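Local coordinates for protein NK CELL activating receptor (Homo sapiens, PDB 1HKF) that acts as an activating receptor that may help stimulated natural killer cells lyse tumour cells, its V-set immunoglobulin domain being the part modelled here, at residues Thr70-Ile75 and Thr89-Glu94; Gln18-Val23 and Leu28-Gln33; Leu53-Leu58 and His98-Ile103; Ser39-Lys44 and Asp77-Gly82; Arg102-Arg105 and Ser110-Lys113. All coordinates share one frame; numbering follows the deposited sequence.

Interaction 1. Residues Thr70-Ile75 and Thr89-Glu94; sequences TSRFTI and TDLREE
The carbonyl oxygen of Thr89 is gripped side-on by the Arg72 guanidinium, which spends two of its nitrogens on this one atom. Arg72 NE donates to Thr89 O at 3.1 Å and Arg72 NH2 to the same oxygen at 3.3 Å, arriving from opposite faces of the carbonyl plane. A bend in the arginine chain (chi3 32°) turns the guanidinium so that Thr89 O lies at its edge. The backbones are joined too, Thr89 N donating to Arg72 O at 3.0 Å. One face of the Arg72 guanidinium carries the Arg92 guanidinium, their centres 3.6 Å apart and their planes 20° from parallel, while Phe73 CE1 lies over the opposite face, toward the rim. Two like charges can stack in this way when each has a counter-ion: Arg92 NH1 forms a salt bridge to Asp90 OD2 at 2.8 Å, meeting the oxygen on its anti side, and Arg72 NH2 forms another with Asp95. These carboxylates probably offset the repulsion between the arginines and fix their rotation. An arginine just before strand 73-78, paired with an aspartate just before strand 97-104, is a hallmark of V-set immunoglobulin domains.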
# COMPACT_ATOMS: atom_id res chain seq x y z
N THR A 70 -3.03 10.17 -13.70
CA THR A 70 -2.13 11.33 -13.45
C THR A 70 -0.76 10.94 -12.84
O THR A 70 -0.42 11.24 -11.70
CB THR A 70 -2.79 12.56 -12.62
OG1 THR A 70 -2.74 12.32 -11.20
CG2 THR A 70 -4.24 12.81 -13.06
N SER A 71 0.03 10.25 -13.66
CA SER A 71 1.37 9.82 -13.29
C SER A 71 1.36 8.80 -12.18
O SER A 71 0.56 7.85 -12.17
CB SER A 71 2.20 11.04 -12.86
OG SER A 71 3.42 10.62 -12.27
N ARG A 72 2.29 8.99 -11.29
CA ARG A 72 2.48 8.04 -10.18
C ARG A 72 1.29 7.92 -9.22
O ARG A 72 1.24 7.00 -8.39
CB ARG A 72 3.76 8.42 -9.42
CG ARG A 72 4.93 8.85 -10.28
CD ARG A 72 6.01 9.56 -9.47
NE ARG A 72 6.10 9.07 -8.10
CZ ARG A 72 6.24 9.82 -7.03
NH1 ARG A 72 6.32 11.13 -7.14
NH2 ARG A 72 6.32 9.24 -5.83
N PHE A 73 0.33 8.84 -9.31
CA PHE A 73 -0.82 8.86 -8.39
C PHE A 73 -2.14 8.46 -8.99
O PHE A 73 -2.49 8.92 -10.08
CB PHE A 73 -1.01 10.24 -7.79
CG PHE A 73 0.25 11.01 -7.56
CD1 PHE A 73 0.99 10.78 -6.41
CD2 PHE A 73 0.72 11.95 -8.47
CE1 PHE A 73 2.18 11.47 -6.18
CE2 PHE A 73 1.90 12.64 -8.25
CZ PHE A 73 2.63 12.41 -7.11
N THR A 74 -2.92 7.64 -8.30
CA THR A 74 -4.23 7.30 -8.83
C THR A 74 -5.20 7.15 -7.70
O THR A 74 -4.79 7.05 -6.57
CB THR A 74 -4.20 5.97 -9.58
OG1 THR A 74 -3.87 4.93 -8.66
CG2 THR A 74 -3.15 6.04 -10.69
N ILE A 75 -6.50 7.15 -8.02
CA ILE A 75 -7.52 6.96 -7.02
C ILE A 75 -8.54 5.99 -7.58
O ILE A 75 -8.84 6.01 -8.74
CB ILE A 75 -8.30 8.31 -6.65
CG1 ILE A 75 -7.45 9.17 -5.72
CG2 ILE A 75 -9.64 8.00 -5.93
CD1 ILE A 75 -8.01 10.59 -5.51
N THR A 89 2.85 5.42 -6.45
CA THR A 89 3.85 4.40 -6.77
C THR A 89 5.22 5.02 -6.85
O THR A 89 5.38 6.29 -6.91
CB THR A 89 3.57 3.68 -8.13
OG1 THR A 89 3.65 4.61 -9.18
CG2 THR A 89 2.21 3.07 -8.19
N ASP A 90 6.21 4.13 -6.73
CA ASP A 90 7.58 4.57 -6.83
C ASP A 90 7.94 5.68 -5.86
O ASP A 90 8.47 6.73 -6.26
CB ASP A 90 7.84 5.07 -8.26
CG ASP A 90 9.33 5.23 -8.53
OD1 ASP A 90 10.10 4.32 -8.07
OD2 ASP A 90 9.72 6.26 -9.17
N LEU A 91 7.67 5.48 -4.58
CA LEU A 91 7.97 6.53 -3.60
C LEU A 91 9.45 6.94 -3.64
O LEU A 91 10.33 6.09 -3.82
CB LEU A 91 7.61 6.09 -2.17
CG LEU A 91 6.11 5.80 -1.98
CD1 LEU A 91 5.79 5.05 -0.67
CD2 LEU A 91 5.37 7.15 -2.10
N ARG A 92 9.67 8.25 -3.48
CA ARG A 92 10.96 8.89 -3.38
C ARG A 92 10.98 9.67 -2.06
O ARG A 92 9.92 10.11 -1.54
CB ARG A 92 11.21 9.89 -4.52
CG ARG A 92 11.52 9.21 -5.80
CD ARG A 92 10.23 8.90 -6.51
NE ARG A 92 9.74 10.09 -7.17
CZ ARG A 92 9.53 10.16 -8.47
NH1 ARG A 92 9.74 9.08 -9.22
NH2 ARG A 92 9.13 11.30 -9.00
N GLU A 93 12.18 9.90 -1.56
CA GLU A 93 12.40 10.63 -0.32
C GLU A 93 11.62 11.96 -0.29
O GLU A 93 11.06 12.32 0.75
CB GLU A 93 13.90 10.88 -0.16
CG GLU A 93 14.34 11.59 1.14
CD GLU A 93 15.81 12.06 1.09
OE1 GLU A 93 16.08 13.30 0.94
OE2 GLU A 93 16.69 11.18 1.19
N GLU A 94 11.59 12.64 -1.44
CA GLU A 94 10.94 13.92 -1.62
C GLU A 94 9.44 13.88 -1.51
O GLU A 94 8.80 14.93 -1.49
CB GLU A 94 11.27 14.51 -2.98
CG GLU A 94 12.68 14.99 -3.14
CD GLU A 94 13.66 13.85 -3.38
OE1 GLU A 94 13.20 12.70 -3.60
OE2 GLU A 94 14.90 14.13 -3.35

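Interaction 2. Residues Gln18-Val23 and Leu28-Gln33; sequences QVLQSV and LTVRCQ
Leu20 points one methyl, CD1, at the junction between Leu28 and Val30, so a single branch serves both neighbours. It crosses the Leu28 side chain at about a right angle, and Leu20 CD1 lies 3.8 Å from Leu28 CD2. Against Val30 the crossing is oblique and slightly tighter, with Leu20 CD1 3.6 Å from Val30 CG2. The two methyls Leu28 CD2 and Val30 CG2, themselves 4.0 Å apart, receive Leu20 CD1 between them. Leu28 contributes its methyl because its CG stands opposite the backbone N (chi1 -178°). Val30 presents the branch that lies beside its own backbone N. All three side chains are buried, and their meeting is purely apolar, a small example of how the layers of a beta sandwich interlock. Strand 18-22 pairs with strand 111-121 in the five-stranded sheet, and strand 28-33 is an edge of the facing three-stranded one. Around the contact, Phe117 touches Leu20 and Val30, Leu119 and Leu91 touch Leu28, and on strand 28-33 the hydroxyl of Thr29 is hydrogen-bonded to Thr29 of the second subunit.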
# COMPACT_ATOMS: atom_id res chain seq x y z
N GLN A 18 -1.92 11.36 10.79
CA GLN A 18 -1.63 9.97 11.01
C GLN A 18 -0.33 9.71 10.21
O GLN A 18 -0.17 10.20 9.07
CB GLN A 18 -2.77 9.14 10.53
CG GLN A 18 -3.89 9.22 11.52
CD GLN A 18 -5.13 8.51 11.05
OE1 GLN A 18 -5.30 7.31 11.27
NE2 GLN A 18 -6.00 9.26 10.37
N VAL A 19 0.61 9.02 10.83
CA VAL A 19 1.92 8.77 10.21
C VAL A 19 1.97 7.58 9.31
O VAL A 19 1.62 6.50 9.70
CB VAL A 19 3.01 8.65 11.30
CG1 VAL A 19 4.36 8.17 10.69
CG2 VAL A 19 3.19 10.00 11.93
N LEU A 20 2.35 7.79 8.07
CA LEU A 20 2.47 6.64 7.15
C LEU A 20 3.97 6.56 6.85
O LEU A 20 4.59 7.57 6.61
CB LEU A 20 1.72 6.92 5.85
CG LEU A 20 0.22 7.18 6.04
CD1 LEU A 20 -0.39 7.20 4.69
CD2 LEU A 20 -0.43 6.09 6.87
N GLN A 21 4.53 5.38 6.82
CA GLN A 21 5.98 5.29 6.60
C GLN A 21 6.34 4.16 5.64
O GLN A 21 5.85 3.05 5.79
CB GLN A 21 6.67 5.04 7.97
CG GLN A 21 8.15 4.74 7.87
CD GLN A 21 8.92 4.90 9.22
OE1 GLN A 21 8.33 5.16 10.31
NE2 GLN A 21 10.26 4.77 9.13
N SER A 22 7.21 4.43 4.69
CA SER A 22 7.63 3.35 3.78
C SER A 22 9.06 3.66 3.33
O SER A 22 9.71 4.52 3.92
CB SER A 22 6.73 3.30 2.54
OG SER A 22 6.92 2.10 1.81
N VAL A 23 9.54 2.96 2.30
CA VAL A 23 10.88 3.18 1.80
C VAL A 23 10.84 3.41 0.32
O VAL A 23 9.88 3.02 -0.35
CB VAL A 23 11.85 2.00 2.16
CG1 VAL A 23 11.97 1.90 3.69
CG2 VAL A 23 11.38 0.69 1.58
N LEU A 28 2.63 3.23 -2.09
CA LEU A 28 1.78 3.53 -0.94
C LEU A 28 0.30 3.51 -1.30
O LEU A 28 -0.10 4.07 -2.32
CB LEU A 28 2.07 4.90 -0.38
CG LEU A 28 1.16 5.04 0.84
CD1 LEU A 28 1.22 3.78 1.81
CD2 LEU A 28 1.56 6.27 1.51
N THR A 29 -0.49 2.88 -0.44
CA THR A 29 -1.94 2.77 -0.57
C THR A 29 -2.59 3.48 0.61
O THR A 29 -2.23 3.21 1.77
CB THR A 29 -2.35 1.32 -0.47
OG1 THR A 29 -1.70 0.59 -1.52
CG2 THR A 29 -3.81 1.15 -0.60
N VAL A 30 -3.53 4.40 0.35
CA VAL A 30 -4.24 5.09 1.44
C VAL A 30 -5.77 4.98 1.24
O VAL A 30 -6.31 5.39 0.19
CB VAL A 30 -3.88 6.59 1.51
CG1 VAL A 30 -4.61 7.27 2.67
CG2 VAL A 30 -2.39 6.77 1.70
N ARG A 31 -6.46 4.41 2.21
CA ARG A 31 -7.90 4.31 2.15
C ARG A 31 -8.57 5.41 3.02
O ARG A 31 -8.14 5.66 4.17
CB ARG A 31 -8.35 2.97 2.68
CG ARG A 31 -8.47 1.95 1.64
CD ARG A 31 -8.08 0.64 2.24
NE ARG A 31 -9.23 -0.07 2.79
CZ ARG A 31 -9.83 -1.07 2.14
NH1 ARG A 31 -9.40 -1.43 0.93
NH2 ARG A 31 -10.83 -1.73 2.71
N CYS A 32 -9.60 6.07 2.47
CA CYS A 32 -10.37 7.09 3.19
C CYS A 32 -11.83 6.74 3.04
O CYS A 32 -12.37 6.70 1.92
CB CYS A 32 -10.05 8.50 2.66
SG CYS A 32 -8.41 9.14 3.27
N GLN A 33 -12.49 6.41 4.14
CA GLN A 33 -13.89 6.05 4.05
C GLN A 33 -14.80 7.27 4.25
O GLN A 33 -14.35 8.33 4.67
CB GLN A 33 -14.22 4.95 5.01
CG GLN A 33 -14.09 5.32 6.42
CD GLN A 33 -14.53 4.16 7.31
OE1 GLN A 33 -14.72 3.03 6.83
NE2 GLN A 33 -14.68 4.42 8.62

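Interaction 3. Residues Leu53-Leu58 and His98-Ile103; sequences LVCIRL and HYWCRI
Cys55 and Trp100 meet through a sulfur-aromatic contact, with Cys55 SG 3.6 Å from Trp100 CD1. The sulfur approaches obliquely, 64° off the normal of the five-membered ring and 4.6 Å from its centroid. The cysteine can reach this ring because its SG is swung opposite the backbone N (chi1 -163°), and a disulfide to Cys47 holds it there; the Trp100 indole is fixed in turn by a hydrogen bond from NE1 to Glu49. A second kind of contact is packing of the Arg102 guanidinium against the same cysteine. The Arg102 chain runs out extended and brings NH1 to 3.4 Å from Cys55 CB, with the sulfur over one face of the guanidinium, toward its rim. Arg102 NH2 also lies above one face of the Trp100 ring, 3.9 Å from its plane, in a cation-pi pairing. In this V-set sandwich, strands 54-61 and 97-104 belong to one sheet but are separated by strand 43-49, so they meet through side chains alone, their segment axes approaching to 8.2 Å at an angle of 66°. Purely apolar packing comes from Leu58, whose CD1 touches Tyr99 CE2 at 3.5 Å. The methyl comes in at the ring edge, near the ring plane, and the two side chains cross at about a right angle. Tyr99 OH bonds back to Asp95 O, the tyrosine corner of the immunoglobulin fold.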
# COMPACT_ATOMS: atom_id res chain seq x y z
N LEU A 53 -2.06 26.80 4.61
CA LEU A 53 -3.29 27.10 3.96
C LEU A 53 -3.26 26.81 2.47
O LEU A 53 -4.09 27.34 1.72
CB LEU A 53 -3.65 28.58 4.16
CG LEU A 53 -3.95 29.01 5.59
CD1 LEU A 53 -4.17 30.52 5.66
CD2 LEU A 53 -5.16 28.27 6.14
N VAL A 54 -2.32 25.97 2.02
CA VAL A 54 -2.20 25.54 0.61
C VAL A 54 -1.91 24.05 0.55
O VAL A 54 -0.92 23.58 1.08
CB VAL A 54 -1.06 26.28 -0.09
CG1 VAL A 54 -1.01 25.96 -1.57
CG2 VAL A 54 -1.19 27.79 0.11
N CYS A 55 -2.80 23.32 -0.13
CA CYS A 55 -2.66 21.89 -0.32
C CYS A 55 -2.79 21.73 -1.83
O CYS A 55 -3.87 21.92 -2.39
CB CYS A 55 -3.79 21.12 0.39
SG CYS A 55 -3.44 19.30 0.62
N ILE A 56 -1.68 21.38 -2.47
CA ILE A 56 -1.60 21.17 -3.92
C ILE A 56 -2.22 19.84 -4.37
O ILE A 56 -1.82 18.75 -3.89
CB ILE A 56 -0.14 21.20 -4.30
CG1 ILE A 56 0.43 22.56 -3.87
CG2 ILE A 56 0.03 20.85 -5.78
CD1 ILE A 56 1.64 22.96 -4.63
N ARG A 57 -3.19 19.91 -5.28
CA ARG A 57 -3.90 18.73 -5.75
C ARG A 57 -3.01 17.83 -6.56
O ARG A 57 -2.43 18.28 -7.53
CB ARG A 57 -5.09 19.12 -6.62
CG ARG A 57 -6.01 17.95 -6.97
CD ARG A 57 -6.76 17.46 -5.73
NE ARG A 57 -7.68 18.49 -5.22
CZ ARG A 57 -8.83 18.83 -5.82
NH1 ARG A 57 -9.20 18.23 -6.95
NH2 ARG A 57 -9.60 19.77 -5.30
N LEU A 58 -2.92 16.56 -6.19
CA LEU A 58 -2.08 15.63 -6.91
C LEU A 58 -2.91 14.74 -7.85
O LEU A 58 -2.48 14.42 -8.95
CB LEU A 58 -1.28 14.77 -5.92
CG LEU A 58 -0.33 15.62 -5.04
CD1 LEU A 58 0.43 14.76 -4.09
CD2 LEU A 58 0.63 16.34 -5.92
N HIS A 98 3.30 16.25 4.51
CA HIS A 98 1.90 16.17 4.97
C HIS A 98 0.99 16.11 3.77
O HIS A 98 1.20 16.82 2.80
CB HIS A 98 1.54 17.40 5.82
CG HIS A 98 2.02 17.32 7.24
ND1 HIS A 98 3.09 18.05 7.70
CD2 HIS A 98 1.61 16.54 8.27
CE1 HIS A 98 3.33 17.72 8.96
NE2 HIS A 98 2.45 16.80 9.33
N TYR A 99 -0.03 15.28 3.87
CA TYR A 99 -1.00 15.09 2.79
C TYR A 99 -2.40 15.03 3.40
O TYR A 99 -2.56 14.74 4.59
CB TYR A 99 -0.78 13.71 2.09
CG TYR A 99 0.49 13.58 1.24
CD1 TYR A 99 1.73 13.39 1.82
CD2 TYR A 99 0.42 13.69 -0.13
CE1 TYR A 99 2.90 13.32 1.05
CE2 TYR A 99 1.58 13.62 -0.94
CZ TYR A 99 2.82 13.43 -0.34
OH TYR A 99 3.96 13.39 -1.14
N TRP A 100 -3.40 15.23 2.57
CA TRP A 100 -4.80 15.10 3.00
C TRP A 100 -5.57 14.40 1.90
O TRP A 100 -5.35 14.67 0.73
CB TRP A 100 -5.51 16.46 3.11
CG TRP A 100 -5.02 17.42 4.13
CD1 TRP A 100 -3.93 18.22 4.03
CD2 TRP A 100 -5.65 17.72 5.36
NE1 TRP A 100 -3.85 19.02 5.14
CE2 TRP A 100 -4.89 18.73 5.97
CE3 TRP A 100 -6.79 17.24 6.02
CZ2 TRP A 100 -5.24 19.28 7.22
CZ3 TRP A 100 -7.15 17.78 7.26
CH2 TRP A 100 -6.37 18.79 7.85
N CYS A 101 -6.45 13.51 2.29
CA CYS A 101 -7.36 12.96 1.32
C CYS A 101 -8.61 13.86 1.63
O CYS A 101 -8.96 14.08 2.80
CB CYS A 101 -7.61 11.47 1.55
SG CYS A 101 -8.46 11.17 3.08
N ARG A 102 -9.19 14.48 0.60
CA ARG A 102 -10.34 15.36 0.77
C ARG A 102 -11.55 14.91 -0.06
O ARG A 102 -11.40 14.28 -1.10
CB ARG A 102 -9.96 16.78 0.42
CG ARG A 102 -9.13 17.42 1.48
CD ARG A 102 -8.62 18.78 1.05
NE ARG A 102 -8.00 19.43 2.19
CZ ARG A 102 -7.32 20.57 2.12
NH1 ARG A 102 -7.17 21.19 0.95
NH2 ARG A 102 -6.79 21.09 3.23
N ILE A 103 -12.74 15.23 0.42
CA ILE A 103 -14.01 14.87 -0.21
C ILE A 103 -14.77 16.21 -0.32
O ILE A 103 -14.98 16.88 0.69
CB ILE A 103 -14.77 13.89 0.68
CG1 ILE A 103 -13.87 12.72 1.02
CG2 ILE A 103 -16.03 13.46 0.02
CD1 ILE A 103 -14.52 11.64 1.86

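Interaction 4. Residues Ser39-Lys44 and Asp77-Gly82; sequences SLYEKK and DDPDAG
Asp77 OD2 takes hydrogen bonds from Tyr41 OH and Lys44 NZ, tying together the two sheets of the V-set immunoglobulin sandwich near one end. This is the tight part of the contact. Tyr41 OH donates to Asp77 OD2 at 2.6 Å, OD2 accepting with its anti lone pair, and the tyrosine and aspartate side chains come from opposite directions. Lys44 NZ reaches the same oxygen at 2.9 Å from above the carboxylate plane, forming a salt bridge. Bends at chi2 and chi4 curl the lysine chain back, so that NZ also donates to Glu42 O at 2.7 Å, in the carbonyl plane. Asp77 and Lys44 are both buried, and the paired charges probably stabilise each other; the other oxygen, Asp77 OD1, is bonded to Tyr34 OH, and the Tyr34 ring also forms a cation-pi contact with Lys44. Toward solvent the packing thins to a single apolar touch, where Pro79 CG meets the edge of the Tyr41 ring 3.9 Å from CE2. Beyond Pro79 the chain turns through the exposed Asp80 and Ala81. Asp78, which also forms a salt bridge with Arg65, shapes this turn as an Asx turn: Asp80 N donates to Asp78 OD1 at 3.0 Å, from above the carboxylate plane.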
# COMPACT_ATOMS: atom_id res chain seq x y z
N SER A 39 -27.77 9.82 -4.39
CA SER A 39 -27.48 9.86 -5.82
C SER A 39 -26.47 10.96 -6.12
O SER A 39 -26.12 11.13 -7.28
CB SER A 39 -28.74 10.18 -6.60
OG SER A 39 -29.03 11.59 -6.51
N LEU A 40 -26.05 11.73 -5.11
CA LEU A 40 -25.12 12.83 -5.35
C LEU A 40 -23.62 12.37 -5.28
O LEU A 40 -23.23 11.60 -4.38
CB LEU A 40 -25.41 13.95 -4.35
CG LEU A 40 -26.49 14.93 -4.81
CD1 LEU A 40 -26.60 16.11 -3.87
CD2 LEU A 40 -26.09 15.44 -6.17
N TYR A 41 -22.79 12.85 -6.21
CA TYR A 41 -21.39 12.43 -6.21
C TYR A 41 -20.40 13.48 -5.77
O TYR A 41 -20.29 14.54 -6.35
CB TYR A 41 -20.91 11.91 -7.58
CG TYR A 41 -19.47 11.34 -7.52
CD1 TYR A 41 -18.38 12.05 -8.03
CD2 TYR A 41 -19.21 10.10 -6.93
CE1 TYR A 41 -17.08 11.55 -7.95
CE2 TYR A 41 -17.92 9.59 -6.83
CZ TYR A 41 -16.86 10.33 -7.35
OH TYR A 41 -15.62 9.82 -7.28
N GLU A 42 -19.62 13.12 -4.75
CA GLU A 42 -18.59 13.99 -4.22
C GLU A 42 -17.21 13.68 -4.82
O GLU A 42 -16.70 12.55 -4.71
CB GLU A 42 -18.53 13.83 -2.70
CG GLU A 42 -19.82 14.27 -1.92
CD GLU A 42 -19.62 14.16 -0.39
OE1 GLU A 42 -19.64 13.02 0.18
OE2 GLU A 42 -19.42 15.22 0.24
N LYS A 43 -16.60 14.67 -5.45
CA LYS A 43 -15.26 14.43 -5.97
C LYS A 43 -14.29 14.08 -4.81
O LYS A 43 -14.44 14.58 -3.68
CB LYS A 43 -14.77 15.64 -6.72
CG LYS A 43 -15.65 15.83 -7.92
CD LYS A 43 -15.19 16.98 -8.76
CE LYS A 43 -16.06 17.00 -10.02
NZ LYS A 43 -15.42 17.96 -10.98
N LYS A 44 -13.32 13.21 -5.08
CA LYS A 44 -12.36 12.78 -4.04
C LYS A 44 -11.02 13.31 -4.48
O LYS A 44 -10.72 13.30 -5.69
CB LYS A 44 -12.37 11.25 -3.97
CG LYS A 44 -13.80 10.61 -3.84
CD LYS A 44 -14.49 11.09 -2.56
CE LYS A 44 -15.73 10.28 -2.23
NZ LYS A 44 -16.66 10.22 -3.43
N ASP A 77 -12.31 5.13 -6.63
CA ASP A 77 -13.39 5.43 -5.69
C ASP A 77 -14.66 4.73 -6.03
O ASP A 77 -15.15 4.79 -7.16
CB ASP A 77 -13.64 6.93 -5.65
CG ASP A 77 -14.83 7.29 -4.80
OD1 ASP A 77 -14.97 6.67 -3.73
OD2 ASP A 77 -15.62 8.19 -5.22
N ASP A 78 -15.23 4.04 -5.06
CA ASP A 78 -16.48 3.39 -5.32
C ASP A 78 -17.44 3.64 -4.16
O ASP A 78 -17.31 3.02 -3.12
CB ASP A 78 -16.33 1.87 -5.51
CG ASP A 78 -17.69 1.19 -5.82
OD1 ASP A 78 -18.74 1.92 -5.93
OD2 ASP A 78 -17.74 -0.05 -5.96
N PRO A 79 -18.46 4.53 -4.37
CA PRO A 79 -19.47 4.88 -3.36
C PRO A 79 -20.20 3.69 -2.79
O PRO A 79 -20.58 3.70 -1.62
CB PRO A 79 -20.39 5.83 -4.10
CG PRO A 79 -19.48 6.53 -4.97
CD PRO A 79 -18.61 5.40 -5.54
N ASP A 80 -20.42 2.66 -3.60
CA ASP A 80 -21.10 1.46 -3.11
C ASP A 80 -20.27 0.81 -2.04
O ASP A 80 -20.83 0.08 -1.21
CB ASP A 80 -21.29 0.43 -4.21
CG ASP A 80 -22.23 0.90 -5.31
OD1 ASP A 80 -23.18 1.67 -5.00
OD2 ASP A 80 -22.03 0.47 -6.48
N ALA A 81 -18.95 1.02 -2.07
CA ALA A 81 -18.08 0.41 -1.07
C ALA A 81 -17.92 1.33 0.16
O ALA A 81 -17.62 0.87 1.25
CB ALA A 81 -16.71 0.08 -1.66
N GLY A 82 -18.13 2.63 -0.02
CA GLY A 82 -18.00 3.55 1.10
C GLY A 82 -16.59 4.09 1.33
O GLY A 82 -16.30 4.61 2.41

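Interaction 5. Residues Arg102-Arg105 and Ser110-Lys113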
# COMPACT_ATOMS: atom_id res chain seq x y z
N ARG A 102 -9.19 14.48 0.60
CA ARG A 102 -10.34 15.36 0.77
C ARG A 102 -11.55 14.91 -0.06
O ARG A 102 -11.40 14.28 -1.10
CB ARG A 102 -9.96 16.78 0.42
CG ARG A 102 -9.13 17.42 1.48
CD ARG A 102 -8.62 18.78 1.05
NE ARG A 102 -8.00 19.43 2.19
CZ ARG A 102 -7.32 20.57 2.12
NH1 ARG A 102 -7.17 21.19 0.95
NH2 ARG A 102 -6.79 21.09 3.23
N ILE A 103 -12.74 15.23 0.42
CA ILE A 103 -14.01 14.87 -0.21
C ILE A 103 -14.77 16.21 -0.32
O ILE A 103 -14.98 16.88 0.69
CB ILE A 103 -14.77 13.89 0.68
CG1 ILE A 103 -13.87 12.72 1.02
CG2 ILE A 103 -16.03 13.46 0.02
CD1 ILE A 103 -14.52 11.64 1.86
N TYR A 104 -15.13 16.56 -1.56
CA TYR A 104 -15.75 17.84 -1.95
C TYR A 104 -17.24 17.74 -2.30
O TYR A 104 -17.67 16.83 -3.04
CB TYR A 104 -15.01 18.41 -3.16
CG TYR A 104 -13.53 18.54 -2.96
CD1 TYR A 104 -13.00 19.67 -2.35
CD2 TYR A 104 -12.65 17.51 -3.35
CE1 TYR A 104 -11.63 19.79 -2.13
CE2 TYR A 104 -11.27 17.61 -3.13
CZ TYR A 104 -10.77 18.76 -2.51
OH TYR A 104 -9.42 18.86 -2.27
N ARG A 105 -18.03 18.67 -1.78
CA ARG A 105 -19.49 18.71 -2.01
C ARG A 105 -19.83 19.26 -3.42
O ARG A 105 -19.13 20.14 -3.95
CB ARG A 105 -20.19 19.52 -0.88
CG ARG A 105 -20.06 18.94 0.54
CD ARG A 105 -21.11 19.51 1.49
NE ARG A 105 -20.86 19.20 2.91
CZ ARG A 105 -20.01 19.87 3.69
NH1 ARG A 105 -19.33 20.91 3.19
NH2 ARG A 105 -19.84 19.52 4.95
N SER A 110 -17.17 22.57 -1.15
CA SER A 110 -16.71 22.70 0.22
C SER A 110 -16.30 21.30 0.67
O SER A 110 -16.81 20.30 0.17
CB SER A 110 -17.83 23.24 1.13
OG SER A 110 -18.90 22.31 1.26
N VAL A 111 -15.41 21.23 1.65
CA VAL A 111 -14.93 19.95 2.10
C VAL A 111 -15.78 19.36 3.18
O VAL A 111 -15.92 19.96 4.25
CB VAL A 111 -13.47 20.10 2.59
CG1 VAL A 111 -12.93 18.77 3.14
CG2 VAL A 111 -12.61 20.61 1.43
N SER A 112 -16.33 18.18 2.92
CA SER A 112 -17.18 17.52 3.91
C SER A 112 -16.44 16.56 4.81
O SER A 112 -16.96 16.14 5.85
CB SER A 112 -18.30 16.77 3.20
OG SER A 112 -17.81 15.72 2.40
N LYS A 113 -15.25 16.16 4.39
CA LYS A 113 -14.43 15.26 5.19
C LYS A 113 -13.02 15.35 4.65
O LYS A 113 -12.79 15.53 3.45
CB LYS A 113 -14.95 13.84 5.14
CG LYS A 113 -14.12 12.78 5.97
CD LYS A 113 -15.08 11.80 6.62
CE LYS A 113 -14.52 10.39 6.83
NZ LYS A 113 -13.14 10.43 7.33
O HOH W 1 -17.41 22.40 5.40
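Arg105, Ile103 and Ser110 give up the most surface where strands 97-104 and 111-121 form the beta hairpin whose loop corresponds to the third hypervariable loop of antibody V domains. Arg105 pairs with Ser110 at the mouth of that loop, Arg105 N donating to Ser110 O at 2.8 Å. The same carbonyl receives a CA-H...O contact from Tyr104 CA at 3.4 Å. Ile103, deeper in the hairpin, uses both its backbone groups: its O accepts from Ser112 N at 2.9 Å, and its N donates to Lys113 O at 3.0 Å, a pattern consistent with a bulge where the partner chain turns a corner. The buried Ile103 side chain runs alongside the first part of Lys113, with Ile103 CD1 4.0 Å from Lys113 CB. Tyr104 and Val111, a non-hydrogen-bonded pair, lie side by side on the other face. Arg105 extends from CG to NE along Ser110 and Ser112. Its guanidinium is laid over Ser112 CB, which stands 3.3 Å above the plane, while Ser110 OG, hydrogen-bonded to Asp108, sits near that plane at the edge. Also at this edge, a water accepts from Arg105 NH1 at 3.3 Å and donates to Val111 O at 3.1 Å.

Overall arrangement
From the N terminus, interaction 2 closes first, across the short connection between strands 18-22 and 28-33 that carries the chain from one sheet to the other. Interaction 4 opens next at 39-44, followed by interaction 3 at 53-58 and interaction 1 at 70-75. Interaction 4 closes at 77-82 and so crosses both; interaction 1 closes at 89-94, nested inside the long loop that interaction 3 completes at 98-103. Interaction 5 starts on that same strand and closes the last hairpin. The Cys32-Cys101 disulfide joins interactions 2 and 3 through the sandwich core, Glu42 and Ser112 link 4 with 5, and interactions 1 and 5 lie on opposite sides of the domain centre.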